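Local atomic coordinates of carbonic anhydrase (PDB entry 6LAC), a protein that probably catalyses the reversible hydration of carbon dioxide to hydrogencarbonate, using one zinc ion bound in each subunit. Residues 60-63 and 67-70; 120-123 and 129-132; 96-101 and 113-118. The protein carries 1 engineered substitution. All coordinates share one frame; numbering follows the deposited sequence.

In the fold
Contact 1 is the most buried of the three, joining the loop after strand 52-57 to helix 66-77 by sulfur and aliphatic packing round one backbone N-H; the second subunit lies close by. Contacts 2 and 3 lie farther from the centre of the chain and trade that sulfur chemistry for arginines set against backbone carbonyls. Contact 2 is partly buried and pairs helices 119-123 and 127-148, whereas contact 3 is a surface contact between the loop 96-101 and helix 107-117. These two touch: Asp-131 meets Gly-97, and Leu-122 packs on Arg-115. Contact 1 stands apart, its centre about 20 Å from that of contact 3.

Contact 1: 60-63 and 67-70; sequences NMMV and SCKA
Met-62 and Val-63 pack against Cys-68 in a local loop-to-helix contact, where the chain leaves strand 52-57, which lies at the edge of the beta-carbonic anhydrase sheet within this chain, and turns into helix 66-77. Cys-68 lies in the first turn of that helix and points at the loop. Its SG, anti to the carbonyl carbon (chi1 -64°), receives the N-H of Val-63 in a nearly straight hydrogen bond, with N and SG 3.4 Å apart and 170° at the hydrogen. Sulfur is a soft acceptor, and cysteine suits this buried spot because one small side chain can accept a hydrogen bond from a backbone N-H and still pack against apolar groups. Val-63 also meets it with a methyl, CG2 standing 4.0 Å from SG, although the CB of this valine points away from the helix.

Methionine is well suited to the neighbouring place because its unbranched chain can fold. Met-62 bends at both chi2 and chi3, which brings the thioether round to Cys-68, with SD 4.0 Å from CB of Cys-68. Beyond the contact the same side chain rests on Ile-32 and Tyr-55 of the sheet. Met-61 takes the other course, its end leading away from helix 66-77 onto Trp-107, Val-110 and Leu-111 of helix 107-117, with the side chain about 9 Å from the zinc. Cys-68 also packs on Ser-67 of the second subunit, so this corner adjoins the dimer interface. Two close approaches complete the fit: CE of Met-62 sits 3.6 Å from O of Cys-68, and O of Val-63 comes within 3.2 Å of CB of Cys-68.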
ATOM      1  N   ASN A  60      -0.207  -0.388  -8.972  1.00 10.05           N
ATOM      2  CA  ASN A  60      -0.567   1.035  -8.709  1.00  9.42           C
ATOM      3  C   ASN A  60      -1.900   1.316  -9.370  1.00 11.30           C
ATOM      4  O   ASN A  60      -2.092   2.393 -10.003  1.00 11.49           O
ATOM      5  CB  ASN A  60       0.521   2.042  -9.090  1.00  9.36           C
ATOM      6  CG  ASN A  60       1.134   1.884 -10.459  1.00  9.35           C
ATOM      7  OD1 ASN A  60       2.141   1.181 -10.607  1.00  9.98           O
ATOM      8  ND2 ASN A  60       0.626   2.603 -11.462  1.00  9.70           N
ATOM      9  N   MET A  61      -2.854   0.413  -9.228  1.00 11.22           N
ATOM     10  CA  MET A  61      -4.209   0.542  -9.769  1.00 12.02           C
ATOM     11  C   MET A  61      -5.213   0.855  -8.690  1.00 13.53           C
ATOM     12  O   MET A  61      -5.004   0.560  -7.519  1.00 14.86           O
ATOM     13  CB  MET A  61      -4.646  -0.740 -10.493  1.00 13.01           C
ATOM     14  CG  MET A  61      -3.748  -1.118 -11.650  1.00 13.43           C
ATOM     15  SD  MET A  61      -4.552  -2.476 -12.507  1.00 18.00           S
ATOM     16  CE  MET A  61      -3.192  -2.950 -13.558  1.00 22.87           C
ATOM     17  N   MET A  62      -6.232   1.572  -9.109  1.00 14.23           N
ATOM     18  CA  MET A  62      -7.480   1.711  -8.333  1.00 14.59           C
ATOM     19  C   MET A  62      -8.587   1.063  -9.160  1.00 14.33           C
ATOM     20  O   MET A  62      -8.835   1.429 -10.332  1.00 16.61           O
ATOM     21  CB  MET A  62      -7.786   3.184  -8.094  1.00 16.02           C
ATOM     22  CG  MET A  62      -6.685   3.860  -7.338  1.00 16.91           C
ATOM     23  SD  MET A  62      -6.707   3.404  -5.623  1.00 19.18           S
ATOM     24  CE  MET A  62      -7.862   4.697  -5.117  1.00 18.14           C
ATOM     25  N   VAL A  63      -9.229   0.082  -8.579  1.00 15.25           N
ATOM     26  CA  VAL A  63     -10.242  -0.746  -9.295  1.00 16.62           C
ATOM     27  C   VAL A  63     -11.565  -0.586  -8.552  1.00 17.68           C
ATOM     28  O   VAL A  63     -11.630   0.081  -7.483  1.00 18.19           O
ATOM     29  CB  VAL A  63      -9.757  -2.206  -9.372  1.00 17.78           C
ATOM     30  CG1 VAL A  63      -8.407  -2.332 -10.066  1.00 20.22           C
ATOM     31  CG2 VAL A  63      -9.729  -2.865  -8.013  1.00 18.04           C
ATOM     32  N   SER A  67     -11.787  -1.562  -1.081  1.00 17.00           N
ATOM     33  CA  SER A  67     -10.520  -0.958  -0.596  1.00 17.08           C
ATOM     34  C   SER A  67     -10.245   0.338  -1.352  1.00 17.53           C
ATOM     35  O   SER A  67      -9.908   1.395  -0.745  1.00 17.97           O
ATOM     36  CB  SER A  67      -9.353  -1.894  -0.741  1.00 18.19           C
ATOM     37  OG  SER A  67      -9.351  -2.863   0.276  1.00 19.76           O
ATOM     38  N   CYS A  68     -10.410   0.292  -2.646  1.00 18.43           N
ATOM     39  CA  CYS A  68      -9.998   1.444  -3.461  1.00 19.29           C
ATOM     40  C   CYS A  68     -10.990   2.572  -3.174  1.00 19.12           C
ATOM     41  O   CYS A  68     -10.562   3.684  -2.904  1.00 19.32           O
ATOM     42  CB  CYS A  68      -9.895   1.053  -4.924  1.00 19.47           C
ATOM     43  SG  CYS A  68      -8.625  -0.188  -5.291  1.00 20.50           S
ATOM     44  N   LYS A  69     -12.277   2.284  -3.048  1.00 19.67           N
ATOM     45  CA  LYS A  69     -13.334   3.268  -2.739  1.00 18.82           C
ATOM     46  C   LYS A  69     -13.196   3.856  -1.324  1.00 18.36           C
ATOM     47  O   LYS A  69     -13.330   5.071  -1.167  1.00 18.21           O
ATOM     48  CB  LYS A  69     -14.713   2.634  -2.940  1.00 23.92           C
ATOM     49  CG  LYS A  69     -14.999   2.290  -4.386  1.00 28.03           C
ATOM     50  CD  LYS A  69     -16.371   1.710  -4.615  1.00 32.03           C
ATOM     51  CE  LYS A  69     -16.551   1.282  -6.053  1.00 35.07           C
ATOM     52  NZ  LYS A  69     -16.664   2.455  -6.955  1.00 35.33           N
ATOM     53  N   ALA A  70     -13.002   3.035  -0.287  1.00 16.98           N
ATOM     54  CA  ALA A  70     -12.849   3.511   1.102  1.00 15.94           C
ATOM     55  C   ALA A  70     -11.567   4.346   1.260  1.00 13.99           C
ATOM     56  O   ALA A  70     -11.497   5.217   2.133  1.00 14.07           O
ATOM     57  CB  ALA A  70     -12.855   2.375   2.105  1.00 16.93           C
TER

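Contact 2: 120-123 and 129-132; sequences RTLD and ERDR
Arg-130 starts out with CG anti to its own N (chi1 -175°), runs on extended through chi2 and then kinks at chi3 (-62°), a course that carries its guanidinium across to the backbone of Leu-122. There NE lies 3.0 Å from O of Leu-122, but the hydrogen bond is weak, with only 121° at the hydrogen, and the carbonyl stands oblique to the guanidinium. The firmer polar hold is made by NH2, which bonds to O of Leu-125 in the connection between the helices. Arginine suits the place because its several N-H groups can serve more than one carbonyl of a turning chain, while its methylenes pack against Leu-122. Those methylenes cross the side chain of Leu-122 at about a right angle: CD2 of the leucine is 4.0 Å from CG of Arg-130. The carboxylate of Asp-123 probably adds a general attraction, its OD1 lying 4.6 Å from NH2 of Arg-130, well outside the guanidinium plane. Leucine is apt on the inner side, since beyond Arg-130 it also packs on Leu-134 and Leu-137. The contact thus sets short helix 119-123 against the beginning of long helix 127-148, with Arg-132 of the latter reaching Asp-169 on strand 162-169.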
ATOM      1  N   ARG A 120      -0.973  -1.188 -31.221  1.00 26.56           N
ATOM      2  CA  ARG A 120      -0.076  -0.684 -32.299  1.00 29.29           C
ATOM      3  C   ARG A 120       1.107   0.066 -31.684  1.00 29.34           C
ATOM      4  O   ARG A 120       2.222  -0.107 -32.169  1.00 27.82           O
ATOM      5  CB  ARG A 120      -0.838   0.214 -33.271  1.00 32.41           C
ATOM      6  CG  ARG A 120      -1.915  -0.521 -34.051  1.00 33.95           C
ATOM      7  CD  ARG A 120      -2.105   0.130 -35.420  1.00 37.79           C
ATOM      8  NE  ARG A 120      -3.006  -0.636 -36.283  1.00 39.20           N
ATOM      9  CZ  ARG A 120      -4.332  -0.595 -36.206  1.00 36.08           C
ATOM     10  NH1 ARG A 120      -4.913   0.188 -35.316  1.00 38.54           N
ATOM     11  NH2 ARG A 120      -5.065  -1.328 -37.025  1.00 41.28           N
ATOM     12  N   THR A 121       0.881   0.853 -30.628  1.00 27.00           N
ATOM     13  CA  THR A 121       1.976   1.485 -29.858  1.00 25.46           C
ATOM     14  C   THR A 121       2.910   0.377 -29.335  1.00 26.51           C
ATOM     15  O   THR A 121       4.130   0.427 -29.570  1.00 25.12           O
ATOM     16  CB  THR A 121       1.455   2.367 -28.718  1.00 28.76           C
ATOM     17  OG1 THR A 121       0.668   3.444 -29.232  1.00 28.62           O
ATOM     18  CG2 THR A 121       2.581   2.958 -27.908  1.00 27.82           C
ATOM     19  N   LEU A 122       2.353  -0.604 -28.633  1.00 23.04           N
ATOM     20  CA  LEU A 122       3.190  -1.629 -27.965  1.00 23.44           C
ATOM     21  C   LEU A 122       3.946  -2.439 -29.023  1.00 23.69           C
ATOM     22  O   LEU A 122       5.127  -2.693 -28.817  1.00 21.64           O
ATOM     23  CB  LEU A 122       2.289  -2.528 -27.114  1.00 23.90           C
ATOM     24  CG  LEU A 122       1.646  -1.810 -25.924  1.00 23.92           C
ATOM     25  CD1 LEU A 122       0.648  -2.707 -25.223  1.00 25.41           C
ATOM     26  CD2 LEU A 122       2.691  -1.326 -24.951  1.00 23.42           C
ATOM     27  N   ASP A 123       3.269  -2.784 -30.122  1.00 25.20           N
ATOM     28  CA  ASP A 123       3.849  -3.623 -31.209  1.00 26.61           C
ATOM     29  C   ASP A 123       5.035  -2.905 -31.870  1.00 25.03           C
ATOM     30  O   ASP A 123       5.874  -3.596 -32.454  1.00 25.57           O
ATOM     31  CB  ASP A 123       2.759  -4.042 -32.197  1.00 29.50           C
ATOM     32  CG  ASP A 123       1.894  -5.192 -31.690  1.00 34.77           C
ATOM     33  OD1 ASP A 123       2.253  -5.771 -30.654  1.00 35.92           O
ATOM     34  OD2 ASP A 123       0.848  -5.480 -32.304  1.00 36.23           O
ATOM     35  N   GLU A 129      11.649  -2.082 -23.606  1.00 21.18           N
ATOM     36  CA  GLU A 129      11.037  -0.777 -23.988  1.00 20.38           C
ATOM     37  C   GLU A 129       9.518  -0.916 -24.037  1.00 20.06           C
ATOM     38  O   GLU A 129       8.817   0.017 -23.678  1.00 19.27           O
ATOM     39  CB  GLU A 129      11.577  -0.276 -25.335  1.00 24.55           C
ATOM     40  CG  GLU A 129      12.982   0.306 -25.259  1.00 27.89           C
ATOM     41  CD  GLU A 129      13.147   1.504 -24.341  1.00 31.16           C
ATOM     42  OE1 GLU A 129      13.931   1.402 -23.397  1.00 30.81           O
ATOM     43  OE2 GLU A 129      12.467   2.543 -24.563  1.00 39.69           O
ATOM     44  N   ARG A 130       8.979  -2.024 -24.506  1.00 17.81           N
ATOM     45  CA  ARG A 130       7.542  -2.266 -24.506  1.00 18.69           C
ATOM     46  C   ARG A 130       6.990  -2.247 -23.055  1.00 16.88           C
ATOM     47  O   ARG A 130       5.926  -1.700 -22.815  1.00 16.47           O
ATOM     48  CB  ARG A 130       7.242  -3.586 -25.213  1.00 20.96           C
ATOM     49  CG  ARG A 130       5.762  -3.855 -25.362  1.00 22.20           C
ATOM     50  CD  ARG A 130       5.535  -5.167 -26.086  1.00 23.42           C
ATOM     51  NE  ARG A 130       6.094  -5.122 -27.442  1.00 27.15           N
ATOM     52  CZ  ARG A 130       6.136  -6.169 -28.264  1.00 28.65           C
ATOM     53  NH1 ARG A 130       5.678  -7.335 -27.852  1.00 29.28           N
ATOM     54  NH2 ARG A 130       6.661  -6.049 -29.470  1.00 30.82           N
ATOM     55  N   ASP A 131       7.661  -2.922 -22.152  1.00 16.77           N
ATOM     56  CA  ASP A 131       7.228  -3.001 -20.730  1.00 14.62           C
ATOM     57  C   ASP A 131       7.263  -1.592 -20.164  1.00 14.73           C
ATOM     58  O   ASP A 131       6.284  -1.234 -19.419  1.00 13.69           O
ATOM     59  CB  ASP A 131       8.160  -3.873 -19.923  1.00 15.11           C
ATOM     60  CG  ASP A 131       7.915  -5.340 -20.175  1.00 17.37           C
ATOM     61  OD1 ASP A 131       6.828  -5.733 -20.613  1.00 18.39           O
ATOM     62  OD2 ASP A 131       8.823  -6.101 -19.773  1.00 20.48           O
ATOM     63  N   ARG A 132       8.201  -0.753 -20.521  1.00 14.39           N
ATOM     64  CA  ARG A 132       8.257   0.632 -20.017  1.00 14.96           C
ATOM     65  C   ARG A 132       7.045   1.401 -20.529  1.00 14.75           C
ATOM     66  O   ARG A 132       6.453   2.165 -19.779  1.00 13.98           O
ATOM     67  CB  ARG A 132       9.552   1.292 -20.476  1.00 15.98           C
ATOM     68  CG  ARG A 132      10.779   0.757 -19.761  1.00 16.66           C
ATOM     69  CD  ARG A 132      12.049   1.346 -20.283  1.00 18.40           C
ATOM     70  NE  ARG A 132      12.321   2.638 -19.745  1.00 21.22           N
ATOM     71  CZ  ARG A 132      13.000   2.877 -18.610  1.00 19.32           C
ATOM     72  NH1 ARG A 132      13.440   1.902 -17.824  1.00 20.59           N
ATOM     73  NH2 ARG A 132      13.212   4.109 -18.270  1.00 20.51           N
TER

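Contact 3: 96-101 and 113-118; sequences SGEVNA and TLRSTH
Arg-115 reaches from helix 107-117 to the loop 96-101 and sets its guanidinium with one face against the backbone of Glu-98 and Val-99 and an edge at Gly-97. The chain bends at chi3 (-90°), and this turn presents the flat group to the loop: O of Glu-98 stands 3.4 Å above the guanidinium plane, toward its rim, and N of Val-99 lies over the same face. At the edge, NH1 donates to O of Gly-97 over 3.0 Å with 143° at the hydrogen, approaching from above the carbonyl plane instead of along a lone pair, while the oxygen is itself tilted somewhat from the guanidinium plane. Gly-97 has a positive phi with an extended psi, a conformation that residues with a CB adopt only with strain.

Glu-98 crosses Arg-115 at a slant, with carboxylate and guanidinium planes 50° apart. Bent at chi2, it brings OE1 back to 3.5 Å from CD of the arginine, yet OE1 is 4.3 Å from NE and well out of the plane, so the charges probably attract at a distance, with no N-H pointing at the oxygen. The salt bridge of Arg-115 is instead formed by NH2 with Asp-112, one turn earlier on its helix, which would steady the group's rotation. On the helix itself, Thr-113 O accepts two hydrogen bonds from Thr-117 from opposite faces, OG1 at 2.7 Å and N at 2.8 Å; threonine can double a helical bond in this way.

Ser-96, its side chain about 8 Å from the zinc, places this end of the loop near the metal site; its OG bonds to O of His-93. Helix 127-148 flanks both elements: Asp-131 accepts the N-H of Gly-97, Arg-130 forms a long, weak ion pair with Glu-98, and His-118, just after helix 107-117, bonds to Glu-141.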
ATOM      1  N   SER A  96       3.501  -5.559 -17.061  1.00 20.42           N
ATOM      2  CA  SER A  96       4.617  -6.075 -17.887  1.00 21.63           C
ATOM      3  C   SER A  96       4.110  -7.241 -18.710  1.00 22.76           C
ATOM      4  O   SER A  96       3.097  -7.851 -18.366  1.00 23.04           O
ATOM      5  CB  SER A  96       5.849  -6.467 -17.109  1.00 25.97           C
ATOM      6  OG  SER A  96       5.840  -7.825 -16.710  1.00 34.31           O
ATOM      7  N   GLY A  97       4.847  -7.517 -19.778  1.00 19.95           N
ATOM      8  CA  GLY A  97       4.649  -8.706 -20.620  1.00 23.55           C
ATOM      9  C   GLY A  97       3.272  -8.749 -21.227  1.00 25.17           C
ATOM     10  O   GLY A  97       2.643  -7.664 -21.443  1.00 21.90           O
ATOM     11  N   GLU A  98       2.794  -9.971 -21.486  1.00 27.29           N
ATOM     12  CA  GLU A  98       1.573 -10.249 -22.293  1.00 34.44           C
ATOM     13  C   GLU A  98       0.555 -11.037 -21.463  1.00 36.16           C
ATOM     14  O   GLU A  98      -0.602 -11.052 -21.883  1.00 44.50           O
ATOM     15  CB  GLU A  98       1.951 -10.985 -23.583  1.00 37.61           C
ATOM     16  CG  GLU A  98       2.788 -10.155 -24.538  1.00 37.78           C
ATOM     17  CD  GLU A  98       2.056  -8.962 -25.136  1.00 44.83           C
ATOM     18  OE1 GLU A  98       0.797  -8.928 -25.071  1.00 46.55           O
ATOM     19  OE2 GLU A  98       2.744  -8.067 -25.662  1.00 47.18           O
ATOM     20  N   VAL A  99       0.963 -11.637 -20.335  1.00 41.46           N
ATOM     21  CA  VAL A  99       0.116 -12.490 -19.441  1.00 41.15           C
ATOM     22  C   VAL A  99       0.779 -12.584 -18.060  1.00 43.26           C
ATOM     23  O   VAL A  99       2.012 -12.453 -18.021  1.00 42.63           O
ATOM     24  CB  VAL A  99      -0.082 -13.913 -20.007  1.00 46.22           C
ATOM     25  CG1 VAL A  99      -1.448 -14.474 -19.644  1.00 45.77           C
ATOM     26  CG2 VAL A  99       0.159 -14.013 -21.507  1.00 44.73           C
ATOM     27  N   ASN A 100      -0.013 -12.805 -16.992  1.00 42.26           N
ATOM     28  CA  ASN A 100       0.423 -13.387 -15.683  1.00 46.39           C
ATOM     29  C   ASN A 100      -0.758 -14.092 -14.991  1.00 48.63           C
ATOM     30  O   ASN A 100      -1.691 -13.380 -14.544  1.00 49.74           O
ATOM     31  CB  ASN A 100       1.035 -12.353 -14.730  1.00 49.22           C
ATOM     32  CG  ASN A 100       1.622 -12.991 -13.483  1.00 49.26           C
ATOM     33  OD1 ASN A 100       0.971 -13.798 -12.824  1.00 55.21           O
ATOM     34  ND2 ASN A 100       2.864 -12.667 -13.163  1.00 43.95           N
ATOM     35  N   ALA A 101      -0.693 -15.426 -14.847  1.00 45.63           N
ATOM     36  CA  ALA A 101      -1.810 -16.312 -14.422  1.00 42.32           C
ATOM     37  C   ALA A 101      -2.230 -16.041 -12.969  1.00 36.39           C
ATOM     38  O   ALA A 101      -3.429 -16.198 -12.661  1.00 37.29           O
ATOM     39  CB  ALA A 101      -1.422 -17.761 -14.600  1.00 45.86           C
ATOM     40  N   THR A 113      -7.060  -4.910 -21.378  1.00 16.21           N
ATOM     41  CA  THR A 113      -7.569  -3.737 -22.088  1.00 16.91           C
ATOM     42  C   THR A 113      -6.459  -2.755 -22.479  1.00 19.22           C
ATOM     43  O   THR A 113      -6.525  -2.210 -23.572  1.00 18.41           O
ATOM     44  CB  THR A 113      -8.650  -3.054 -21.271  1.00 20.08           C
ATOM     45  OG1 THR A 113      -9.764  -3.932 -21.349  1.00 19.82           O
ATOM     46  CG2 THR A 113      -9.004  -1.689 -21.800  1.00 19.08           C
ATOM     47  N   LEU A 114      -5.463  -2.477 -21.625  1.00 17.81           N
ATOM     48  CA  LEU A 114      -4.331  -1.624 -22.046  1.00 18.07           C
ATOM     49  C   LEU A 114      -3.693  -2.219 -23.284  1.00 18.72           C
ATOM     50  O   LEU A 114      -3.355  -1.493 -24.196  1.00 20.64           O
ATOM     51  CB  LEU A 114      -3.250  -1.522 -20.975  1.00 21.60           C
ATOM     52  CG  LEU A 114      -3.515  -0.559 -19.850  1.00 23.96           C
ATOM     53  CD1 LEU A 114      -2.357  -0.688 -18.861  1.00 24.61           C
ATOM     54  CD2 LEU A 114      -3.663   0.861 -20.377  1.00 22.39           C
ATOM     55  N   ARG A 115      -3.365  -3.509 -23.203  1.00 16.74           N
ATOM     56  CA  ARG A 115      -2.608  -4.170 -24.280  1.00 18.70           C
ATOM     57  C   ARG A 115      -3.413  -4.104 -25.576  1.00 18.45           C
ATOM     58  O   ARG A 115      -2.795  -3.951 -26.618  1.00 20.68           O
ATOM     59  CB  ARG A 115      -2.235  -5.597 -23.878  1.00 20.05           C
ATOM     60  CG  ARG A 115      -1.183  -5.642 -22.772  1.00 22.98           C
ATOM     61  CD  ARG A 115      -0.474  -6.961 -22.499  1.00 27.54           C
ATOM     62  NE  ARG A 115      -1.262  -7.635 -21.508  1.00 33.09           N
ATOM     63  CZ  ARG A 115      -0.982  -7.906 -20.226  1.00 30.60           C
ATOM     64  NH1 ARG A 115       0.224  -7.632 -19.727  1.00 30.61           N
ATOM     65  NH2 ARG A 115      -1.894  -8.465 -19.433  1.00 33.50           N
ATOM     66  N   SER A 116      -4.733  -4.316 -25.535  1.00 18.84           N
ATOM     67  CA  SER A 116      -5.565  -4.310 -26.772  1.00 19.37           C
ATOM     68  C   SER A 116      -5.762  -2.873 -27.260  1.00 19.75           C
ATOM     69  O   SER A 116      -5.587  -2.615 -28.457  1.00 22.03           O
ATOM     70  CB  SER A 116      -6.860  -5.042 -26.568  1.00 22.40           C
ATOM     71  OG  SER A 116      -7.643  -4.475 -25.534  1.00 20.76           O
ATOM     72  N   THR A 117      -6.092  -1.934 -26.369  1.00 19.01           N
ATOM     73  CA  THR A 117      -6.318  -0.513 -26.732  1.00 19.49           C
ATOM     74  C   THR A 117      -5.042   0.031 -27.391  1.00 20.91           C
ATOM     75  O   THR A 117      -5.140   0.746 -28.417  1.00 22.94           O
ATOM     76  CB  THR A 117      -6.751   0.297 -25.506  1.00 21.06           C
ATOM     77  OG1 THR A 117      -7.922  -0.328 -24.983  1.00 22.11           O
ATOM     78  CG2 THR A 117      -6.963   1.765 -25.800  1.00 22.84           C
ATOM     79  N   HIS A 118      -3.860  -0.249 -26.832  1.00 18.74           N
ATOM     80  CA  HIS A 118      -2.577   0.342 -27.270  1.00 18.49           C
ATOM     81  C   HIS A 118      -1.698  -0.639 -28.045  1.00 19.61           C
ATOM     82  O   HIS A 118      -0.512  -0.441 -28.055  1.00 21.16           O
ATOM     83  CB  HIS A 118      -1.872   0.961 -26.043  1.00 18.54           C
ATOM     84  CG  HIS A 118      -2.708   1.967 -25.332  1.00 19.58           C
ATOM     85  ND1 HIS A 118      -3.018   3.207 -25.873  1.00 20.26           N
ATOM     86  CD2 HIS A 118      -3.378   1.893 -24.164  1.00 19.09           C
ATOM     87  CE1 HIS A 118      -3.767   3.884 -25.025  1.00 20.75           C
ATOM     88  NE2 HIS A 118      -4.038   3.080 -23.965  1.00 20.47           N
TER